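Local structure of ATP grasp ligase (Microcystis aeruginosa MRC, 5IG9) at residues A[131-134]-A[138-141]; A[282-285]-A[289-292]. The protein is an ATP-grasp ligase that probably uses ATP to activate carboxylates and form ester cross-links in the precursor peptide of a microviridin. All coordinates share one frame; numbering follows the deposited sequence.

Interaction 2 is the extensive, mostly buried contact: it closes a beta hairpin at one margin of the five-stranded antiparallel sheet, with four hydrogen bonds between its segments and hydrophobic packing on both sheet faces. Interaction 1 is smaller and partly exposed, joining the end of helix 125-134 to the loop before strand 142-145 by aliphatic contact alone. The two meet at strand 290-296, where a probable backbone hydrogen bond runs from Phe292 N to Leu138 O (2.6 Å), and where Ala132 and Ile139 both rest on the Phe292 side chain. Residues 138-141 thus touch both the helix and the hairpin; hydrogen bonds, mostly of the backbone, tie the hairpin together, while the helix is met by apolar packing.

Interaction 1. Residues A[131-134]-A[138-141]; sequences VARQ and LIPG
Ile139 reaches from the loop 138-141 to the last turn of helix 125-134, where it meets Ala132 and Arg133. Its CB is the branch point from which the two arms part. The short arm, CG2, is directed to Ala132, whose CB points at the loop and lies 4.2 Å from Ile139 CG2. The longer arm starts between the backbone N and the carbonyl carbon (chi1 59°), which sets CG1 beside the arginine, 4.1 Å from Arg133 CB. With chi2 extended, CD1 then runs against the aliphatic part of that side chain: Ile139 CD1 is 3.6 Å from Arg133 CB and 3.7 Å from Arg133 CD, with Arg133 CG a little farther off. The isoleucine tip therefore lies across the methylenes, its arm running roughly perpendicular to the arginine stem. The arginine stays straight from CG to NE, carrying its guanidinium beyond the contact on the exposed flank of the helix.

Around this pair, Phe292 of strand 290-296 packs against both Ala132 and Ile139, while Leu269 of helix 260-273 touches Ala132. Gly48 of the second subunit packs on Arg133 and Ile139, so the contact lies against that subunit.

Three residues separate the segments, so the contact folds the chain back on the helix it has just left, before strand 142-145 begins the four-stranded antiparallel sheet. No hydrogen bond spans it. The contact is apolar, with the arginine giving its hydrocarbon stem and not its charge, so no directional bond fixes how the two segments sit against each other.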
ATOM      1  N   VAL A 131      -4.698 -10.839 -14.575  1.00 47.76           N
ATOM      2  CA  VAL A 131      -3.907 -12.054 -14.401  1.00 44.60           C
ATOM      3  C   VAL A 131      -4.798 -13.287 -14.467  1.00 44.95           C
ATOM      4  O   VAL A 131      -4.415 -14.313 -15.040  1.00 45.56           O
ATOM      5  CB  VAL A 131      -3.109 -11.988 -13.085  1.00 42.28           C
ATOM      6  CG1 VAL A 131      -2.483 -13.341 -12.772  1.00 43.02           C
ATOM      7  CG2 VAL A 131      -2.035 -10.919 -13.183  1.00 40.68           C
ATOM      8  N   ALA A 132      -6.003 -13.206 -13.892  1.00 41.40           N
ATOM      9  CA  ALA A 132      -6.941 -14.321 -13.982  1.00 43.06           C
ATOM     10  C   ALA A 132      -7.329 -14.598 -15.429  1.00 43.45           C
ATOM     11  O   ALA A 132      -7.438 -15.760 -15.842  1.00 43.63           O
ATOM     12  CB  ALA A 132      -8.185 -14.033 -13.143  1.00 45.82           C
ATOM     13  N   ARG A 133      -7.541 -13.542 -16.217  1.00 46.74           N
ATOM     14  CA  ARG A 133      -7.892 -13.728 -17.621  1.00 46.55           C
ATOM     15  C   ARG A 133      -6.726 -14.304 -18.417  1.00 48.32           C
ATOM     16  O   ARG A 133      -6.931 -15.134 -19.309  1.00 48.08           O
ATOM     17  CB  ARG A 133      -8.354 -12.404 -18.226  1.00 45.09           C
ATOM     18  CG  ARG A 133      -8.815 -12.505 -19.664  1.00 44.24           C
ATOM     19  CD  ARG A 133      -9.314 -11.167 -20.173  1.00 44.61           C
ATOM     20  NE  ARG A 133      -9.683 -11.232 -21.582  1.00 45.92           N
ATOM     21  CZ  ARG A 133      -8.860 -10.949 -22.584  1.00 47.72           C
ATOM     22  NH1 ARG A 133      -7.612 -10.576 -22.335  1.00 47.13           N
ATOM     23  NH2 ARG A 133      -9.284 -11.041 -23.838  1.00 46.93           N
ATOM     24  N   GLN A 134      -5.496 -13.881 -18.110  1.00 44.15           N
ATOM     25  CA  GLN A 134      -4.327 -14.481 -18.744  1.00 45.47           C
ATOM     26  C   GLN A 134      -4.169 -15.948 -18.370  1.00 44.58           C
ATOM     27  O   GLN A 134      -3.502 -16.693 -19.094  1.00 40.40           O
ATOM     28  CB  GLN A 134      -3.066 -13.699 -18.376  1.00 47.05           C
ATOM     29  CG  GLN A 134      -3.005 -12.302 -18.976  1.00 47.62           C
ATOM     30  CD  GLN A 134      -1.871 -11.473 -18.414  1.00 53.92           C
ATOM     31  OE1 GLN A 134      -1.256 -11.842 -17.411  1.00 55.32           O
ATOM     32  NE2 GLN A 134      -1.585 -10.344 -19.057  1.00 53.78           N
ATOM     33  N   LEU A 138     -12.678 -16.731 -17.032  1.00 45.66           N
ATOM     34  CA  LEU A 138     -13.579 -15.699 -17.525  1.00 42.99           C
ATOM     35  C   LEU A 138     -13.750 -14.612 -16.473  1.00 43.66           C
ATOM     36  O   LEU A 138     -13.930 -14.898 -15.286  1.00 43.05           O
ATOM     37  CB  LEU A 138     -14.938 -16.297 -17.884  1.00 43.10           C
ATOM     38  CG  LEU A 138     -14.944 -17.370 -18.970  1.00 41.69           C
ATOM     39  CD1 LEU A 138     -16.316 -18.000 -19.070  1.00 42.07           C
ATOM     40  CD2 LEU A 138     -14.510 -16.787 -20.303  1.00 40.44           C
ATOM     41  N   ILE A 139     -13.679 -13.360 -16.910  1.00 44.23           N
ATOM     42  CA  ILE A 139     -13.880 -12.222 -16.018  1.00 42.96           C
ATOM     43  C   ILE A 139     -14.943 -11.309 -16.618  1.00 44.86           C
ATOM     44  O   ILE A 139     -15.055 -11.212 -17.850  1.00 49.65           O
ATOM     45  CB  ILE A 139     -12.568 -11.460 -15.772  1.00 44.11           C
ATOM     46  CG1 ILE A 139     -11.981 -10.953 -17.090  1.00 44.40           C
ATOM     47  CG2 ILE A 139     -11.561 -12.341 -15.042  1.00 45.38           C
ATOM     48  CD1 ILE A 139     -10.776 -10.066 -16.905  1.00 44.43           C
ATOM     49  N   PRO A 140     -15.739 -10.622 -15.802  1.00 44.74           N
ATOM     50  CA  PRO A 140     -16.753  -9.722 -16.355  1.00 40.61           C
ATOM     51  C   PRO A 140     -16.127  -8.466 -16.929  1.00 39.91           C
ATOM     52  O   PRO A 140     -15.078  -8.001 -16.476  1.00 41.58           O
ATOM     53  CB  PRO A 140     -17.636  -9.402 -15.145  1.00 43.25           C
ATOM     54  CG  PRO A 140     -16.702  -9.502 -13.989  1.00 45.10           C
ATOM     55  CD  PRO A 140     -15.726 -10.598 -14.327  1.00 45.23           C
ATOM     56  N   GLY A 141     -16.788  -7.921 -17.947  1.00 39.88           N
ATOM     57  CA  GLY A 141     -16.358  -6.666 -18.540  1.00 39.73           C
ATOM     58  C   GLY A 141     -16.314  -5.555 -17.508  1.00 42.36           C
ATOM     59  O   GLY A 141     -17.333  -5.233 -16.893  1.00 43.55           O
TER

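Interaction 2. Residues A[282-285]-A[289-292]; sequences MIVT and RYIF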
ATOM      1  N   MET A 282     -16.480 -16.211  -7.003  1.00 41.46           N
ATOM      2  CA  MET A 282     -16.840 -16.579  -8.364  1.00 41.48           C
ATOM      3  C   MET A 282     -18.352 -16.705  -8.457  1.00 41.43           C
ATOM      4  O   MET A 282     -19.062 -16.745  -7.448  1.00 44.82           O
ATOM      5  CB  MET A 282     -16.166 -17.884  -8.805  1.00 39.28           C
ATOM      6  CG  MET A 282     -14.648 -17.873  -8.749  1.00 40.99           C
ATOM      7  SD  MET A 282     -13.920 -19.364  -9.454  1.00 44.59           S
ATOM      8  CE  MET A 282     -14.184 -19.085 -11.203  1.00 44.58           C
ATOM      9  N   ILE A 283     -18.846 -16.754  -9.693  1.00 40.86           N
ATOM     10  CA  ILE A 283     -20.251 -17.019  -9.968  1.00 41.86           C
ATOM     11  C   ILE A 283     -20.338 -18.057 -11.077  1.00 42.88           C
ATOM     12  O   ILE A 283     -19.436 -18.182 -11.912  1.00 43.66           O
ATOM     13  CB  ILE A 283     -21.036 -15.750 -10.366  1.00 43.09           C
ATOM     14  CG1 ILE A 283     -20.414 -15.104 -11.602  1.00 43.40           C
ATOM     15  CG2 ILE A 283     -21.098 -14.766  -9.210  1.00 43.12           C
ATOM     16  CD1 ILE A 283     -21.192 -13.930 -12.126  1.00 43.26           C
ATOM     17  N   VAL A 284     -21.438 -18.805 -11.079  1.00 43.50           N
ATOM     18  CA  VAL A 284     -21.702 -19.828 -12.082  1.00 45.41           C
ATOM     19  C   VAL A 284     -23.007 -19.486 -12.781  1.00 45.83           C
ATOM     20  O   VAL A 284     -24.045 -19.321 -12.128  1.00 46.26           O
ATOM     21  CB  VAL A 284     -21.774 -21.237 -11.466  1.00 46.37           C
ATOM     22  CG1 VAL A 284     -21.798 -22.290 -12.565  1.00 44.06           C
ATOM     23  CG2 VAL A 284     -20.609 -21.469 -10.519  1.00 47.74           C
ATOM     24  N   THR A 285     -22.953 -19.385 -14.100  1.00 48.53           N
ATOM     25  CA  THR A 285     -24.138 -19.129 -14.893  1.00 46.35           C
ATOM     26  C   THR A 285     -25.038 -20.360 -14.912  1.00 44.39           C
ATOM     27  O   THR A 285     -24.624 -21.456 -14.525  1.00 45.09           O
ATOM     28  CB  THR A 285     -23.742 -18.735 -16.314  1.00 45.41           C
ATOM     29  OG1 THR A 285     -23.061 -19.826 -16.946  1.00 44.08           O
ATOM     30  CG2 THR A 285     -22.834 -17.515 -16.293  1.00 47.60           C
ATOM     31  N   ARG A 289     -20.997 -21.642 -16.804  1.00 47.38           N
ATOM     32  CA  ARG A 289     -19.780 -20.886 -17.065  1.00 44.49           C
ATOM     33  C   ARG A 289     -19.284 -20.280 -15.760  1.00 44.90           C
ATOM     34  O   ARG A 289     -20.064 -19.688 -15.005  1.00 44.19           O
ATOM     35  CB  ARG A 289     -20.023 -19.784 -18.099  1.00 44.24           C
ATOM     36  CG  ARG A 289     -20.254 -20.297 -19.508  1.00 45.47           C
ATOM     37  CD  ARG A 289     -20.638 -19.172 -20.458  1.00 45.31           C
ATOM     38  NE  ARG A 289     -19.522 -18.275 -20.748  1.00 44.43           N
ATOM     39  CZ  ARG A 289     -18.767 -18.351 -21.839  1.00 43.71           C
ATOM     40  NH1 ARG A 289     -18.999 -19.288 -22.748  1.00 42.26           N
ATOM     41  NH2 ARG A 289     -17.776 -17.492 -22.024  1.00 44.72           N
ATOM     42  N   TYR A 290     -17.990 -20.444 -15.487  1.00 47.87           N
ATOM     43  CA  TYR A 290     -17.388 -19.973 -14.246  1.00 46.42           C
ATOM     44  C   TYR A 290     -16.689 -18.642 -14.499  1.00 44.82           C
ATOM     45  O   TYR A 290     -15.753 -18.570 -15.302  1.00 46.01           O
ATOM     46  CB  TYR A 290     -16.407 -21.001 -13.686  1.00 47.97           C
ATOM     47  CG  TYR A 290     -17.052 -22.287 -13.207  1.00 46.91           C
ATOM     48  CD1 TYR A 290     -17.350 -23.307 -14.098  1.00 45.52           C
ATOM     49  CD2 TYR A 290     -17.359 -22.480 -11.864  1.00 45.52           C
ATOM     50  CE1 TYR A 290     -17.938 -24.484 -13.671  1.00 46.06           C
ATOM     51  CE2 TYR A 290     -17.948 -23.654 -11.427  1.00 45.36           C
ATOM     52  CZ  TYR A 290     -18.234 -24.652 -12.334  1.00 44.60           C
ATOM     53  OH  TYR A 290     -18.819 -25.825 -11.907  1.00 41.03           O
ATOM     54  N   ILE A 291     -17.140 -17.600 -13.806  1.00 44.28           N
ATOM     55  CA  ILE A 291     -16.612 -16.249 -13.954  1.00 43.83           C
ATOM     56  C   ILE A 291     -15.865 -15.879 -12.681  1.00 42.64           C
ATOM     57  O   ILE A 291     -16.422 -15.965 -11.582  1.00 43.41           O
ATOM     58  CB  ILE A 291     -17.731 -15.233 -14.247  1.00 46.30           C
ATOM     59  CG1 ILE A 291     -18.269 -15.409 -15.669  1.00 46.13           C
ATOM     60  CG2 ILE A 291     -17.237 -13.810 -14.035  1.00 48.78           C
ATOM     61  CD1 ILE A 291     -19.383 -16.424 -15.794  1.00 46.86           C
ATOM     62  N   PHE A 292     -14.607 -15.475 -12.832  1.00 42.57           N
ATOM     63  CA  PHE A 292     -13.822 -14.989 -11.705  1.00 41.69           C
ATOM     64  C   PHE A 292     -14.192 -13.542 -11.403  1.00 44.34           C
ATOM     65  O   PHE A 292     -14.225 -12.699 -12.303  1.00 45.56           O
ATOM     66  CB  PHE A 292     -12.327 -15.096 -12.007  1.00 39.01           C
ATOM     67  CG  PHE A 292     -11.452 -14.420 -10.986  1.00 39.31           C
ATOM     68  CD1 PHE A 292     -11.095 -15.079  -9.820  1.00 40.60           C
ATOM     69  CD2 PHE A 292     -10.988 -13.128 -11.187  1.00 38.82           C
ATOM     70  CE1 PHE A 292     -10.294 -14.461  -8.874  1.00 39.04           C
ATOM     71  CE2 PHE A 292     -10.186 -12.506 -10.244  1.00 37.00           C
ATOM     72  CZ  PHE A 292      -9.839 -13.175  -9.088  1.00 37.40           C
TER
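Thr285 and Arg289 close the turn end of an antiparallel beta hairpin with two hydrogen bonds, one of them through a side chain. Strands 277-284 and 290-296 form the hairpin, and 290-296 is the outermost strand within the chain of the five-stranded antiparallel sheet. Arg289 N donates to Thr285 OG1 (2.8 Å), and Thr285 N donates to Arg289 O (3.0 Å). The threonine hydroxyl sits between its backbone N and carbonyl carbon (chi1 63°), which turns OG1 to the backbone N of Arg289, just before the second strand; the same atom is also hydrogen-bonded to Asp287 OD1 within the turn. Farther along, Ile283 and Ile291 form a hydrogen-bonded pair. Ile291 N meets Ile283 O at 3.0 Å in an almost straight bond (175° at the hydrogen), and the return bond from Ile283 N reaches Ile291 O at 3.2 Å.

Side chains alternate between the sheet faces. On the face of the isoleucines, Ile283 CG1 lies 3.8 Å from Ile291 CB, while Ile291 CD1 extends to Thr285 CG2. The other face carries Met282, Val284, Tyr290 and Phe292 and is covered by helix 260-273, with Ile262 touching both Met282 and Tyr290. Met282 bends at its sulfur (chi3 74°), swinging CE over the neighbouring strand to within 3.8 Å of Tyr290 CB. Val284 runs alongside the Tyr290 side chain in the same direction, its CG2 3.6 Å from Tyr290 CE2, and the phenol OH beyond is hydrogen-bonded to Tyr256 OH. The second valine methyl, Val284 CG1, stands 4.2 Å above the plane of the Tyr290 ring, displaced toward its rim.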